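Local coordinates for protein carboxylic ester hydrolase (Aspergillus niger, PDB 7K4O) that probably hydrolyses ester bonds of tannins as a fungal serine esterase of the tannase family, with gallic acid bound in its ligand pocket, at residues V533-Q536 with R537-D540. Residues are numbered along the deposited sequence; the frame is centred on the assembly and turned at random.
Sequences VYNQ and RSID. With NAG (2-acetamido-2-deoxy-beta-D-glucopyranose), chain D; NAG (2-acetamido-2-deoxy-beta-D-glucopyranose), chain B.
Two donors of Ser538 converge on the amide oxygen of Asn535: Ser538 N lies 3.0 Å from Asn535 OD1, and Ser538 OG, at 2.9 Å from the same oxygen, donates from the opposite face of the amide. The backbone bond is bent at N-H (149°), and the hydroxyl stands above the amide plane, not on a lone pair. Asn535 is thus the N-cap of helix 536-541. Its CG lies anti to the backbone N (chi1 -173°), which swings OD1 over the first turn, where it accepts from the Ser538 N-H at the helix start. The backbone takes over from there, Ile539 N donating to Asn535 O and Asp540 N to Gln536 O.

On another side of the turn, Gln536 uses both ends of its amide. Gln536 OE1 accepts from Tyr534 OH at 2.7 Å, while Gln536 NE2 donates to Asp540 OD1 at 2.9 Å, nearly in its own amide plane but meeting the carboxylate from above. The bend at chi2 (66°) folds the amide back between these partners, and their pull from its two ends should fix which way round it sits.

The Tyr534 ring is sandwiched. Ile539 CD1 makes a CH-pi contact over one face, 3.7 Å from the Tyr534 ring centroid and displaced toward CE2, and a sugar of the attached glycan (NAG, chain B) covers the opposite face. The other sugar (NAG, chain D) accepts from Tyr534 N through its acetamide O7, at 2.9 Å. Helix 266-272 flanks the turn, giving Arg537 a salt bridge to Asp272, and Arg265 bonds Ser538 OG. Donation from Arg265 would probably make that hydroxyl a stronger donor to Asn535. Gln536 and Ile539 thus tie the glycan-covered Tyr534 to the first turn, while the Asn535 cap holds the helix start.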
ATOM      1  N   VAL A 533      10.136   2.779  22.693  1.00 30.41           N
ATOM      2  CA  VAL A 533       9.823   2.159  24.003  1.00 31.76           C
ATOM      3  C   VAL A 533       8.877   0.985  23.840  1.00 29.92           C
ATOM      4  O   VAL A 533       8.048   0.969  22.938  1.00 31.37           O
ATOM      5  CB  VAL A 533       9.254   3.182  25.001  1.00 33.92           C
ATOM      6  CG1 VAL A 533      10.198   4.364  25.150  1.00 38.67           C
ATOM      7  CG2 VAL A 533       7.864   3.624  24.613  1.00 36.33           C
ATOM      8  N   TYR A 534       9.005   0.054  24.757  1.00 30.88           N
ATOM      9  CA  TYR A 534       8.122  -1.116  24.890  1.00 30.20           C
ATOM     10  C   TYR A 534       6.987  -0.765  25.851  1.00 32.91           C
ATOM     11  O   TYR A 534       7.269  -0.558  27.026  1.00 33.73           O
ATOM     12  CB  TYR A 534       8.884  -2.330  25.374  1.00 30.63           C
ATOM     13  CG  TYR A 534       8.057  -3.575  25.235  1.00 32.37           C
ATOM     14  CD1 TYR A 534       7.201  -3.974  26.253  1.00 32.95           C
ATOM     15  CD2 TYR A 534       8.109  -4.359  24.090  1.00 31.76           C
ATOM     16  CE1 TYR A 534       6.389  -5.095  26.128  1.00 35.19           C
ATOM     17  CE2 TYR A 534       7.312  -5.482  23.954  1.00 31.04           C
ATOM     18  CZ  TYR A 534       6.428  -5.839  24.958  1.00 33.89           C
ATOM     19  OH  TYR A 534       5.663  -6.960  24.863  1.00 31.38           O
ATOM     20  N   ASN A 535       5.757  -0.773  25.384  1.00 30.55           N
ATOM     21  CA  ASN A 535       4.572  -0.400  26.210  1.00 28.82           C
ATOM     22  C   ASN A 535       3.456  -1.398  25.931  1.00 28.74           C
ATOM     23  O   ASN A 535       2.838  -1.320  24.865  1.00 30.14           O
ATOM     24  CB  ASN A 535       4.157   1.019  25.923  1.00 29.18           C
ATOM     25  CG  ASN A 535       3.060   1.497  26.847  1.00 38.27           C
ATOM     26  OD1 ASN A 535       1.910   1.434  26.485  1.00 37.52           O
ATOM     27  ND2 ASN A 535       3.411   1.956  28.047  1.00 36.41           N
ATOM     28  N   GLN A 536       3.292  -2.366  26.809  1.00 30.34           N
ATOM     29  CA  GLN A 536       2.357  -3.493  26.603  1.00 32.88           C
ATOM     30  C   GLN A 536       0.941  -2.982  26.339  1.00 35.39           C
ATOM     31  O   GLN A 536       0.249  -3.549  25.479  1.00 31.88           O
ATOM     32  CB  GLN A 536       2.384  -4.453  27.775  1.00 33.31           C
ATOM     33  CG  GLN A 536       1.673  -5.760  27.467  1.00 35.35           C
ATOM     34  CD  GLN A 536       2.434  -6.512  26.392  1.00 37.62           C
ATOM     35  OE1 GLN A 536       3.602  -6.877  26.569  1.00 34.12           O
ATOM     36  NE2 GLN A 536       1.770  -6.746  25.269  1.00 33.02           N
ATOM     37  N   ARG A 537       0.486  -1.992  27.080  1.00 33.92           N
ATOM     38  CA  ARG A 537      -0.886  -1.474  26.926  1.00 36.85           C
ATOM     39  C   ARG A 537      -1.070  -0.958  25.492  1.00 33.04           C
ATOM     40  O   ARG A 537      -2.131  -1.213  24.864  1.00 31.87           O
ATOM     41  CB  ARG A 537      -1.107  -0.378  27.980  1.00 38.57           C
ATOM     42  CG  ARG A 537      -2.541   0.093  28.114  1.00 46.05           C
ATOM     43  CD  ARG A 537      -2.661   1.014  29.350  1.00 44.81           C
ATOM     44  NE  ARG A 537      -2.157   2.344  29.063  1.00 45.85           N
ATOM     45  CZ  ARG A 537      -2.903   3.403  28.708  1.00 40.83           C
ATOM     46  NH1 ARG A 537      -2.312   4.539  28.411  1.00 39.37           N
ATOM     47  NH2 ARG A 537      -4.227   3.362  28.676  1.00 41.95           N
ATOM     48  N   SER A 538      -0.098  -0.225  24.964  1.00 30.63           N
ATOM     49  CA  SER A 538      -0.161   0.286  23.575  1.00 30.71           C
ATOM     50  C   SER A 538      -0.133  -0.904  22.604  1.00 28.94           C
ATOM     51  O   SER A 538      -0.923  -0.880  21.664  1.00 30.08           O
ATOM     52  CB  SER A 538       0.971   1.243  23.313  1.00 35.05           C
ATOM     53  OG  SER A 538       0.796   2.447  24.046  1.00 34.36           O
ATOM     54  N   ILE A 539       0.783  -1.852  22.808  1.00 27.96           N
ATOM     55  CA  ILE A 539       0.918  -2.995  21.864  1.00 28.81           C
ATOM     56  C   ILE A 539      -0.435  -3.696  21.807  1.00 31.86           C
ATOM     57  O   ILE A 539      -0.896  -4.023  20.709  1.00 28.48           O
ATOM     58  CB  ILE A 539       2.055  -3.916  22.292  1.00 28.35           C
ATOM     59  CG1 ILE A 539       3.392  -3.199  22.087  1.00 29.94           C
ATOM     60  CG2 ILE A 539       1.989  -5.265  21.609  1.00 29.30           C
ATOM     61  CD1 ILE A 539       4.513  -3.848  22.822  1.00 30.05           C
ATOM     62  N   ASP A 540      -1.065  -3.899  22.966  1.00 30.21           N
ATOM     63  CA  ASP A 540      -2.345  -4.658  23.031  1.00 30.43           C
ATOM     64  C   ASP A 540      -3.425  -3.912  22.265  1.00 26.87           C
ATOM     65  O   ASP A 540      -4.330  -4.586  21.736  1.00 29.97           O
ATOM     66  CB  ASP A 540      -2.789  -4.908  24.468  1.00 31.02           C
ATOM     67  CG  ASP A 540      -1.931  -5.869  25.254  1.00 34.55           C
ATOM     68  OD1 ASP A 540      -1.032  -6.536  24.678  1.00 34.75           O
ATOM     69  OD2 ASP A 540      -2.107  -5.886  26.502  1.00 37.77           O
TER
HETATM   70  C1  NAG D   2      11.873  -3.347  28.749  1.00 50.64           C
HETATM   71  C2  NAG D   2      12.018  -1.856  28.602  1.00 46.67           C
HETATM   72  C3  NAG D   2      12.860  -1.284  29.742  0.81 50.95           C
HETATM   73  C4  NAG D   2      12.358  -1.789  31.081  0.81 54.29           C
HETATM   74  C5  NAG D   2      12.295  -3.314  31.079  0.71 56.27           C
HETATM   75  C6  NAG D   2      11.803  -3.877  32.408  1.00 53.79           C
HETATM   76  C7  NAG D   2      12.165  -0.610  26.523  0.71 39.65           C
HETATM   77  C8  NAG D   2      12.927  -0.410  25.254  0.75 42.07           C
HETATM   78  N2  NAG D   2      12.688  -1.518  27.360  0.94 44.59           N
HETATM   79  O3  NAG D   2      12.777   0.142  29.712  0.78 49.79           O
HETATM   80  O4  NAG D   2      13.271  -1.354  32.082  0.76 57.53           O
HETATM   81  O5  NAG D   2      11.360  -3.661  30.044  0.93 51.34           O
HETATM   82  O6  NAG D   2      10.424  -3.480  32.530  0.77 57.73           O
HETATM   83  O7  NAG D   2      11.114  -0.004  26.729  0.93 36.47           O
HETATM   84  C1  NAG B   1      10.144  -7.573  26.144  0.90 32.62           C
HETATM   85  C2  NAG B   1      10.083  -7.488  27.643  1.00 36.47           C
HETATM   86  C3  NAG B   1       9.998  -6.030  28.045  1.00 38.83           C
HETATM   87  C4  NAG B   1      11.216  -5.331  27.539  1.00 37.30           C
HETATM   88  C5  NAG B   1      11.265  -5.470  26.000  0.75 30.98           C
HETATM   89  C6  NAG B   1      12.478  -4.802  25.407  0.81 34.28           C
HETATM   90  C7  NAG B   1       9.028  -9.290  28.849  1.00 44.28           C
HETATM   91  C8  NAG B   1       7.799 -10.048  29.212  1.00 41.83           C
HETATM   92  N2  NAG B   1       8.925  -8.234  28.062  0.76 35.14           N
HETATM   93  O3  NAG B   1       9.874  -5.921  29.456  0.98 42.61           O
HETATM   94  O4  NAG B   1      10.976  -3.961  27.748  0.80 40.25           O
HETATM   95  O5  NAG B   1      11.261  -6.839  25.669  0.70 29.92           O
HETATM   96  O6  NAG B   1      12.320  -4.626  23.994  0.78 34.83           O
HETATM   97  O7  NAG B   1      10.097  -9.611  29.276  0.99 53.51           O